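Local structure of bifunctional GH43-CE protein (Bacteroides eggerthii, 6MLY) at residues A[244-253]-A[263-271]; A[377-388]-A[440-451]. The protein probably hydrolyses xylan-derived chains through its family 43 glycoside hydrolase domain and carries a carbohydrate esterase-like domain in the same chain. All blocks are in the same frame, centred on the assembly; numbering follows the deposited sequence.

Interaction 1 (A[244-253]-A[263-271]); sequences FQDRGIAQGG and FAYLFEDCG
A beta hairpin of the glycoside hydrolase family 43 domain, strands 250-256 and 262-269, holds this contact, with Ala-250 facing Phe-267 as a hydrogen-bonded pair. Pairing is antiparallel but sparse: Ala-250 N donates to Phe-267 O at 3.2 Å, the return bond from Phe-267 N to Ala-250 O is weak, and Tyr-265 N donates to Gly-253 O at 3.1 Å. Between these bonds Gly-252 CA and Leu-266 CA make CA-H...O contacts with Tyr-265 O and Gln-251 O respectively. Tyr-265 CG sits between its backbone N and carbonyl carbon (chi1 63°), which lays the ring over Gly-253, whose CA is 4.2 Å from the ring centroid in a CH-pi contact. The Phe-267 ring, turned likewise, has Ala-250 O over one face, while Gln-251 OE1 lies at its edge, 3.3 Å from Phe-267 CZ. On the other side of the hairpin, Leu-266 CD1 lies 3.8 Å from Phe-244 CD2 and Leu-266 CB 3.9 Å from Ile-249 CG2, and Ile-249 CG1 packs on Glu-268 CG. A type I' turn, Asp-246 to Ile-249, leads into strand 250-256. The Tyr-265 hydroxyl is bonded to Gln-203 and Met-35, and Gln-251 and Phe-267 touch Asp-32. Strand 275-282 flanks strand 262-269 as the third strand of the sheet, its Val-280 and Tyr-278 packing on Phe-244 and Ile-249.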
loop_
_atom_site.group_PDB
_atom_site.type_symbol
_atom_site.label_atom_id
_atom_site.label_comp_id
_atom_site.label_asym_id
_atom_site.label_seq_id
_atom_site.Cartn_x
_atom_site.Cartn_y
_atom_site.Cartn_z
ATOM N N PHE A 244 -7.111 -29.924 11.878
ATOM C CA PHE A 244 -6.378 -28.665 12.082
ATOM C C PHE A 244 -7.359 -27.490 12.191
ATOM O O PHE A 244 -8.334 -27.404 11.441
ATOM C CB PHE A 244 -5.349 -28.459 10.965
ATOM C CG PHE A 244 -4.217 -27.509 11.279
ATOM C CD1 PHE A 244 -3.603 -27.501 12.526
ATOM C CD2 PHE A 244 -3.737 -26.641 10.310
ATOM C CE1 PHE A 244 -2.560 -26.628 12.804
ATOM C CE2 PHE A 244 -2.689 -25.774 10.586
ATOM C CZ PHE A 244 -2.100 -25.772 11.829
ATOM N N GLN A 245 -7.075 -26.585 13.136
ATOM C CA GLN A 245 -7.929 -25.440 13.429
ATOM C C GLN A 245 -7.079 -24.329 14.061
ATOM O O GLN A 245 -7.173 -24.056 15.259
ATOM C CB GLN A 245 -9.078 -25.892 14.331
ATOM C CG GLN A 245 -10.134 -24.821 14.561
ATOM C CD GLN A 245 -11.426 -25.412 15.068
ATOM O OE1 GLN A 245 -12.109 -26.155 14.365
ATOM N NE2 GLN A 245 -11.773 -25.078 16.300
ATOM N N ASP A 246 -6.266 -23.681 13.219
ATOM C CA ASP A 246 -5.189 -22.802 13.652
ATOM C C ASP A 246 -5.082 -21.650 12.650
ATOM O O ASP A 246 -4.557 -21.836 11.554
ATOM C CB ASP A 246 -3.890 -23.607 13.783
ATOM C CG ASP A 246 -2.622 -22.804 14.025
ATOM O OD1 ASP A 246 -2.733 -21.660 14.501
ATOM O OD2 ASP A 246 -1.527 -23.343 13.741
ATOM N N ARG A 247 -5.619 -20.485 13.041
ATOM C CA ARG A 247 -5.566 -19.225 12.273
ATOM C C ARG A 247 -6.280 -19.383 10.916
ATOM O O ARG A 247 -5.930 -18.693 9.948
ATOM C CB ARG A 247 -4.111 -18.766 12.108
ATOM C CG ARG A 247 -3.473 -18.257 13.392
ATOM C CD ARG A 247 -1.982 -18.031 13.238
ATOM N NE ARG A 247 -1.224 -19.272 13.313
ATOM C CZ ARG A 247 0.098 -19.351 13.224
ATOM N NH1 ARG A 247 0.816 -18.255 13.047
ATOM N NH2 ARG A 247 0.699 -20.523 13.310
ATOM N N GLY A 248 -7.288 -20.270 10.857
ATOM C CA GLY A 248 -8.070 -20.544 9.637
ATOM C C GLY A 248 -7.209 -20.973 8.448
ATOM O O GLY A 248 -7.628 -20.819 7.275
ATOM N N ILE A 249 -6.020 -21.532 8.752
ATOM C CA ILE A 249 -5.077 -22.061 7.756
ATOM C C ILE A 249 -5.623 -23.408 7.259
ATOM O O ILE A 249 -5.348 -24.446 7.854
ATOM C CB ILE A 249 -3.656 -22.224 8.344
ATOM C CG1 ILE A 249 -3.098 -20.908 8.894
ATOM C CG2 ILE A 249 -2.712 -22.851 7.321
ATOM C CD1 ILE A 249 -1.949 -21.090 9.861
ATOM N N ALA A 250 -6.386 -23.370 6.164
ATOM C CA ALA A 250 -7.169 -24.504 5.712
ATOM C C ALA A 250 -7.025 -24.688 4.199
ATOM O O ALA A 250 -6.478 -23.825 3.502
ATOM C CB ALA A 250 -8.613 -24.308 6.099
ATOM N N GLN A 251 -7.521 -25.842 3.732
ATOM C CA GLN A 251 -7.602 -26.243 2.330
ATOM C C GLN A 251 -6.224 -26.679 1.824
ATOM O O GLN A 251 -5.265 -25.911 1.862
ATOM C CB GLN A 251 -8.159 -25.128 1.447
ATOM C CG GLN A 251 -8.131 -25.476 -0.032
ATOM C CD GLN A 251 -9.022 -24.577 -0.851
ATOM O OE1 GLN A 251 -9.513 -23.552 -0.381
ATOM N NE2 GLN A 251 -9.238 -24.957 -2.099
ATOM N N GLY A 252 -6.179 -27.914 1.308
ATOM C CA GLY A 252 -4.984 -28.551 0.781
ATOM C C GLY A 252 -5.099 -30.065 0.833
ATOM O O GLY A 252 -6.204 -30.615 0.867
ATOM N N GLY A 253 -3.941 -30.731 0.847
ATOM C CA GLY A 253 -3.844 -32.180 0.929
ATOM C C GLY A 253 -2.506 -32.611 1.508
ATOM O O GLY A 253 -1.776 -31.776 2.063
ATOM N N PHE A 263 3.735 -33.997 5.417
ATOM C CA PHE A 263 3.388 -32.595 5.509
ATOM C C PHE A 263 1.977 -32.393 4.949
ATOM O O PHE A 263 1.531 -33.153 4.093
ATOM C CB PHE A 263 4.404 -31.748 4.736
ATOM C CG PHE A 263 5.780 -31.705 5.351
ATOM C CD1 PHE A 263 6.738 -32.650 5.019
ATOM C CD2 PHE A 263 6.116 -30.717 6.265
ATOM C CE1 PHE A 263 8.001 -32.608 5.589
ATOM C CE2 PHE A 263 7.381 -30.676 6.833
ATOM C CZ PHE A 263 8.321 -31.623 6.496
ATOM N N ALA A 264 1.287 -31.366 5.453
ATOM C CA ALA A 264 0.023 -30.894 4.895
ATOM C C ALA A 264 0.251 -29.525 4.253
ATOM O O ALA A 264 0.599 -28.581 4.954
ATOM C CB ALA A 264 -1.024 -30.809 5.976
ATOM N N TYR A 265 0.073 -29.431 2.929
ATOM C CA TYR A 265 0.156 -28.142 2.238
ATOM C C TYR A 265 -1.214 -27.459 2.333
ATOM O O TYR A 265 -2.224 -28.051 1.952
ATOM C CB TYR A 265 0.665 -28.299 0.802
ATOM C CG TYR A 265 -0.206 -29.097 -0.132
ATOM C CD1 TYR A 265 -1.212 -28.494 -0.869
ATOM C CD2 TYR A 265 -0.002 -30.458 -0.305
ATOM C CE1 TYR A 265 -2.004 -29.224 -1.738
ATOM C CE2 TYR A 265 -0.788 -31.206 -1.168
ATOM C CZ TYR A 265 -1.791 -30.585 -1.891
ATOM O OH TYR A 265 -2.560 -31.319 -2.749
ATOM N N LEU A 266 -1.214 -26.235 2.891
ATOM C CA LEU A 266 -2.411 -25.429 3.185
ATOM C C LEU A 266 -2.096 -23.948 2.936
ATOM O O LEU A 266 -0.950 -23.596 2.655
ATOM C CB LEU A 266 -2.811 -25.633 4.651
ATOM C CG LEU A 266 -2.969 -27.074 5.129
ATOM C CD1 LEU A 266 -2.917 -27.142 6.650
ATOM C CD2 LEU A 266 -4.264 -27.683 4.608
ATOM N N PHE A 267 -3.105 -23.078 3.086
ATOM C CA PHE A 267 -2.898 -21.629 2.953
ATOM C C PHE A 267 -3.773 -20.844 3.941
ATOM O O PHE A 267 -4.866 -21.288 4.319
ATOM C CB PHE A 267 -3.147 -21.172 1.512
ATOM C CG PHE A 267 -4.585 -21.193 1.053
ATOM C CD1 PHE A 267 -5.456 -20.163 1.379
ATOM C CD2 PHE A 267 -5.061 -22.227 0.262
ATOM C CE1 PHE A 267 -6.774 -20.180 0.946
ATOM C CE2 PHE A 267 -6.379 -22.242 -0.170
ATOM C CZ PHE A 267 -7.234 -21.222 0.171
ATOM N N GLU A 268 -3.268 -19.660 4.323
ATOM C CA GLU A 268 -3.939 -18.673 5.186
ATOM C C GLU A 268 -4.398 -17.496 4.319
ATOM O O GLU A 268 -3.852 -17.274 3.243
ATOM C CB GLU A 268 -2.967 -18.177 6.262
ATOM C CG GLU A 268 -3.633 -17.521 7.463
ATOM C CD GLU A 268 -2.709 -16.670 8.324
ATOM O OE1 GLU A 268 -1.604 -16.328 7.846
ATOM O OE2 GLU A 268 -3.097 -16.339 9.470
ATOM N N ASP A 269 -5.405 -16.755 4.795
ATOM C CA ASP A 269 -5.749 -15.435 4.248
ATOM C C ASP A 269 -4.992 -14.370 5.048
ATOM O O ASP A 269 -5.460 -13.948 6.105
ATOM C CB ASP A 269 -7.260 -15.188 4.285
ATOM C CG ASP A 269 -8.062 -16.200 3.485
ATOM O OD1 ASP A 269 -7.472 -16.832 2.592
ATOM O OD2 ASP A 269 -9.269 -16.353 3.768
ATOM N N CYS A 270 -3.828 -13.945 4.534
ATOM C CA CYS A 270 -2.927 -13.009 5.236
ATOM C C CYS A 270 -3.149 -11.579 4.729
ATOM O O CYS A 270 -2.197 -10.811 4.608
ATOM C CB CYS A 270 -1.465 -13.420 5.061
ATOM S SG CYS A 270 -0.406 -13.043 6.489
ATOM N N GLY A 271 -4.408 -11.228 4.438
ATOM C CA GLY A 271 -4.792 -9.856 4.083
ATOM C C GLY A 271 -4.445 -9.491 2.646
ATOM O O GLY A 271 -4.768 -10.232 1.711
#

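Interaction 2 (A[377-388]-A[440-451]); sequences PVCTGSVSMDVS and QVVYFKAECDFR
Backbone hydrogen bonds join strands 378-386 and 441-449 as long antiparallel neighbours in the concanavalin A-like domain. Cys-379 and Cys-448, Gly-381 and Ala-446, and Val-383 and Phe-444 are hydrogen-bonded pairs with bonds in both directions; Gly-381 N to Ala-446 O, for example, measures 2.9 Å. Met-385 N donates to Val-442 O at 2.8 Å, and Phe-450 N continues the ladder to Pro-377 O. Cys-379 O is gripped twice, by Cys-448 N and, from the opposite face of its plane, by the Thr-380 hydroxyl.

Apolar contacts fill the face of Cys-379, Val-383, Met-385, Val-442, Phe-444 and Cys-448. The Phe-444 ring is met at its edge by Val-383 CG2 and by Met-385 CE, which lies 3.5 Å from Phe-444 CD2; a bend at chi3 (-59°) turns that methyl back to the ring. Cys-379 SG rests 3.5 Å from Cys-448 CB, and Val-387 CG1 touches Val-442 CG1.

Val-378, Thr-380, Lys-445 and Glu-447 lie on the other face. Thr-380 CG2 packs against Lys-445 CG, whose ammonium end makes cation-pi contacts with Trp-468 and Tyr-460. Glu-447 runs beside Thr-380 and bonds to Tyr-460 and Ser-515.

A charged cluster closes the end of the pair. Arg-451 NE forms a salt bridge with Asp-449 OD1 at 2.7 Å, OD1 also accepts from Arg-451 N in an Asx turn, and Arg-451 NH2 also bridges to Asp-516. Val-378 CG1 is 3.6 Å from Arg-451 CG and also lies over one face of the guanidinium.

Strands 502-511 and 456-462 flank the pair within one sheet, while the Phe-444 face packs on Val-408, Val-410, Leu-398 and Leu-400 of strands 395-401 and 406-411, as in a beta sandwich.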
loop_
_atom_site.group_PDB
_atom_site.type_symbol
_atom_site.label_atom_id
_atom_site.label_comp_id
_atom_site.label_asym_id
_atom_site.label_seq_id
_atom_site.Cartn_x
_atom_site.Cartn_y
_atom_site.Cartn_z
ATOM N N PRO A 377 7.624 -10.414 3.783
ATOM C CA PRO A 377 6.775 -9.538 4.581
ATOM C C PRO A 377 6.720 -8.081 4.087
ATOM O O PRO A 377 5.736 -7.387 4.351
ATOM C CB PRO A 377 7.402 -9.594 5.983
ATOM C CG PRO A 377 8.863 -9.837 5.711
ATOM C CD PRO A 377 8.862 -10.750 4.504
ATOM N N VAL A 378 7.774 -7.639 3.389
ATOM C CA VAL A 378 7.836 -6.321 2.728
ATOM C C VAL A 378 8.318 -6.522 1.290
ATOM O O VAL A 378 8.923 -7.556 0.974
ATOM C CB VAL A 378 8.769 -5.341 3.464
ATOM C CG1 VAL A 378 8.311 -5.086 4.892
ATOM C CG2 VAL A 378 10.222 -5.803 3.432
ATOM N N CYS A 379 8.056 -5.532 0.434
ATOM C CA CYS A 379 8.605 -5.526 -0.915
ATOM C C CYS A 379 8.584 -4.111 -1.507
ATOM O O CYS A 379 7.991 -3.172 -0.948
ATOM C CB CYS A 379 7.866 -6.498 -1.832
ATOM S SG CYS A 379 6.173 -6.001 -2.257
ATOM N N THR A 380 9.267 -3.986 -2.648
ATOM C CA THR A 380 9.382 -2.760 -3.378
ATOM C C THR A 380 9.578 -3.094 -4.860
ATOM O O THR A 380 10.536 -3.768 -5.211
ATOM C CB THR A 380 10.519 -1.912 -2.794
ATOM O OG1 THR A 380 10.156 -1.577 -1.453
ATOM C CG2 THR A 380 10.803 -0.655 -3.591
ATOM N N GLY A 381 8.650 -2.621 -5.700
ATOM C CA GLY A 381 8.787 -2.647 -7.155
ATOM C C GLY A 381 9.297 -1.318 -7.689
ATOM O O GLY A 381 9.202 -0.310 -7.002
ATOM N N SER A 382 9.840 -1.329 -8.914
ATOM C CA SER A 382 10.404 -0.138 -9.563
ATOM C C SER A 382 10.309 -0.249 -11.089
ATOM O O SER A 382 10.204 -1.353 -11.639
ATOM C CB SER A 382 11.832 0.070 -9.147
ATOM O OG SER A 382 11.929 0.224 -7.742
ATOM N N VAL A 383 10.377 0.905 -11.762
ATOM C CA VAL A 383 10.410 0.981 -13.224
ATOM C C VAL A 383 11.262 2.180 -13.660
ATOM O O VAL A 383 11.545 3.080 -12.869
ATOM C CB VAL A 383 8.992 1.072 -13.818
ATOM C CG1 VAL A 383 8.329 -0.292 -13.931
ATOM C CG2 VAL A 383 8.113 2.026 -13.033
ATOM N N SER A 384 11.691 2.141 -14.925
ATOM C CA SER A 384 12.192 3.289 -15.673
ATOM C C SER A 384 11.385 3.381 -16.968
ATOM O O SER A 384 11.241 2.375 -17.671
ATOM C CB SER A 384 13.674 3.177 -15.960
ATOM O OG SER A 384 14.100 4.170 -16.891
ATOM N N MET A 385 10.867 4.578 -17.266
ATOM C CA MET A 385 9.954 4.776 -18.378
ATOM C C MET A 385 10.568 5.760 -19.379
ATOM O O MET A 385 11.665 6.262 -19.170
ATOM C CB MET A 385 8.603 5.304 -17.879
ATOM C CG MET A 385 7.407 4.561 -18.473
ATOM S SD MET A 385 5.924 4.577 -17.431
ATOM C CE MET A 385 6.580 3.804 -15.953
ATOM N N ASP A 386 9.852 5.970 -20.490
ATOM C CA ASP A 386 10.175 6.960 -21.515
ATOM C C ASP A 386 8.857 7.379 -22.182
ATOM O O ASP A 386 8.209 6.567 -22.862
ATOM C CB ASP A 386 11.195 6.417 -22.524
ATOM C CG ASP A 386 11.881 7.491 -23.359
ATOM O OD1 ASP A 386 11.221 8.500 -23.681
ATOM O OD2 ASP A 386 13.070 7.305 -23.686
ATOM N N VAL A 387 8.493 8.656 -21.999
ATOM C CA VAL A 387 7.119 9.146 -22.180
ATOM C C VAL A 387 6.945 9.840 -23.542
ATOM O O VAL A 387 5.842 10.290 -23.862
ATOM C CB VAL A 387 6.728 10.095 -21.032
ATOM C CG1 VAL A 387 7.053 9.491 -19.674
ATOM C CG2 VAL A 387 7.385 11.457 -21.175
ATOM N N SER A 388 8.020 9.918 -24.335
ATOM C CA SER A 388 8.011 10.565 -25.652
ATOM C C SER A 388 6.783 10.138 -26.470
ATOM O O SER A 388 6.157 10.969 -27.120
ATOM C CB SER A 388 9.279 10.256 -26.399
ATOM O OG SER A 388 10.395 10.262 -25.519
ATOM N N GLN A 440 11.686 13.359 -20.253
ATOM C CA GLN A 440 10.894 12.293 -20.868
ATOM C C GLN A 440 11.221 10.940 -20.219
ATOM O O GLN A 440 10.329 10.102 -20.082
ATOM C CB GLN A 440 11.076 12.329 -22.384
ATOM C CG GLN A 440 10.774 13.707 -22.954
ATOM C CD GLN A 440 10.153 13.649 -24.327
ATOM O OE1 GLN A 440 10.526 12.829 -25.166
ATOM N NE2 GLN A 440 9.201 14.538 -24.565
ATOM N N VAL A 441 12.478 10.745 -19.799
ATOM C CA VAL A 441 12.845 9.632 -18.920
ATOM C C VAL A 441 12.372 9.964 -17.497
ATOM O O VAL A 441 12.679 11.029 -16.963
ATOM C CB VAL A 441 14.358 9.339 -18.966
ATOM C CG1 VAL A 441 14.759 8.269 -17.956
ATOM C CG2 VAL A 441 14.812 8.951 -20.367
ATOM N N VAL A 442 11.616 9.036 -16.903
ATOM C CA VAL A 442 11.065 9.174 -15.559
ATOM C C VAL A 442 11.097 7.796 -14.876
ATOM O O VAL A 442 11.017 6.753 -15.539
ATOM C CB VAL A 442 9.642 9.766 -15.607
ATOM C CG1 VAL A 442 8.671 8.847 -16.329
ATOM C CG2 VAL A 442 9.114 10.104 -14.224
ATOM N N TYR A 443 11.224 7.807 -13.547
ATOM C CA TYR A 443 11.319 6.604 -12.732
ATOM C C TYR A 443 10.130 6.571 -11.765
ATOM O O TYR A 443 9.553 7.613 -11.451
ATOM C CB TYR A 443 12.661 6.577 -11.994
ATOM C CG TYR A 443 13.881 6.517 -12.881
ATOM C CD1 TYR A 443 14.391 7.658 -13.483
ATOM C CD2 TYR A 443 14.537 5.318 -13.117
ATOM C CE1 TYR A 443 15.509 7.607 -14.300
ATOM C CE2 TYR A 443 15.660 5.251 -13.926
ATOM C CZ TYR A 443 16.149 6.399 -14.519
ATOM O OH TYR A 443 17.253 6.336 -15.316
ATOM N N PHE A 444 9.760 5.361 -11.323
ATOM C CA PHE A 444 8.698 5.150 -10.330
ATOM C C PHE A 444 9.062 3.977 -9.414
ATOM O O PHE A 444 9.801 3.075 -9.805
ATOM C CB PHE A 444 7.344 4.886 -10.994
ATOM C CG PHE A 444 6.800 6.039 -11.799
ATOM C CD1 PHE A 444 6.316 7.178 -11.174
ATOM C CD2 PHE A 444 6.772 5.988 -13.182
ATOM C CE1 PHE A 444 5.813 8.236 -11.916
ATOM C CE2 PHE A 444 6.269 7.047 -13.924
ATOM C CZ PHE A 444 5.789 8.168 -13.290
ATOM N N LYS A 445 8.508 4.017 -8.197
ATOM C CA LYS A 445 8.729 3.023 -7.153
ATOM C C LYS A 445 7.417 2.856 -6.377
ATOM O O LYS A 445 6.663 3.808 -6.210
ATOM C CB LYS A 445 9.891 3.467 -6.254
ATOM C CG LYS A 445 10.290 2.504 -5.139
ATOM C CD LYS A 445 11.741 2.653 -4.678
ATOM C CE LYS A 445 12.001 3.910 -3.874
ATOM N NZ LYS A 445 13.397 3.975 -3.374
ATOM N N ALA A 446 7.143 1.625 -5.943
ATOM C CA ALA A 446 5.970 1.309 -5.139
ATOM C C ALA A 446 6.389 0.350 -4.023
ATOM O O ALA A 446 6.861 -0.739 -4.310
ATOM C CB ALA A 446 4.896 0.711 -6.013
ATOM N N GLU A 447 6.235 0.788 -2.769
ATOM C CA GLU A 447 6.604 0.011 -1.586
ATOM C C GLU A 447 5.349 -0.646 -1.002
ATOM O O GLU A 447 4.236 -0.153 -1.190
ATOM C CB GLU A 447 7.263 0.897 -0.527
ATOM C CG GLU A 447 8.557 1.552 -0.984
ATOM C CD GLU A 447 9.387 2.146 0.142
ATOM O OE1 GLU A 447 8.870 3.049 0.838
ATOM O OE2 GLU A 447 10.540 1.689 0.329
ATOM N N CYS A 448 5.561 -1.762 -0.293
ATOM C CA CYS A 448 4.505 -2.539 0.358
ATOM C C CYS A 448 4.969 -2.971 1.754
ATOM O O CYS A 448 6.017 -3.612 1.893
ATOM C CB CYS A 448 4.158 -3.797 -0.434
ATOM S SG CYS A 448 3.366 -3.485 -2.039
ATOM N N ASP A 449 4.182 -2.614 2.774
ATOM C CA ASP A 449 4.399 -3.091 4.135
ATOM C C ASP A 449 3.202 -3.961 4.529
ATOM O O ASP A 449 2.113 -3.446 4.803
ATOM C CB ASP A 449 4.621 -1.948 5.135
ATOM C CG ASP A 449 5.185 -2.420 6.468
ATOM O OD1 ASP A 449 5.704 -3.552 6.508
ATOM O OD2 ASP A 449 5.101 -1.667 7.457
ATOM N N PHE A 450 3.425 -5.281 4.511
ATOM C CA PHE A 450 2.460 -6.272 4.965
ATOM C C PHE A 450 2.766 -6.668 6.418
ATOM O O PHE A 450 1.931 -7.290 7.064
ATOM C CB PHE A 450 2.457 -7.481 4.021
ATOM C CG PHE A 450 2.164 -7.149 2.574
ATOM C CD1 PHE A 450 0.885 -6.788 2.171
ATOM C CD2 PHE A 450 3.165 -7.190 1.613
ATOM C CE1 PHE A 450 0.612 -6.480 0.844
ATOM C CE2 PHE A 450 2.890 -6.883 0.288
ATOM C CZ PHE A 450 1.616 -6.526 -0.094
ATOM N N ARG A 451 3.945 -6.281 6.929
ATOM C CA ARG A 451 4.378 -6.597 8.306
ATOM C C ARG A 451 3.189 -6.444 9.262
ATOM O O ARG A 451 2.683 -5.340 9.449
ATOM C CB ARG A 451 5.513 -5.676 8.772
ATOM C CG ARG A 451 6.854 -5.913 8.089
ATOM C CD ARG A 451 7.969 -4.976 8.534
ATOM N NE ARG A 451 7.635 -3.565 8.370
ATOM C CZ ARG A 451 8.462 -2.635 7.908
ATOM N NH1 ARG A 451 9.710 -2.941 7.599
ATOM N NH2 ARG A 451 8.027 -1.401 7.741
#

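Interactions 1 and 2 belong to successive domains and follow one another along the chain. Their centres lie 32 Å apart, yet their nearest atoms approach to about 6 Å without touching, so the far end of the 263-271 segment comes close to one end of the strand pair. Interaction 1 is a short, loosely bonded hairpin beside the predicted active site: the Gln-251 side chain is about 5 Å from that of Asp-143, a residue predicted to tune the catalytic acid, and about 5 Å from a bound 1,2-ethanediol. Interaction 2, a longer and more regular ladder, lies away from the annotated sites, in the middle of one sheet of the sandwich.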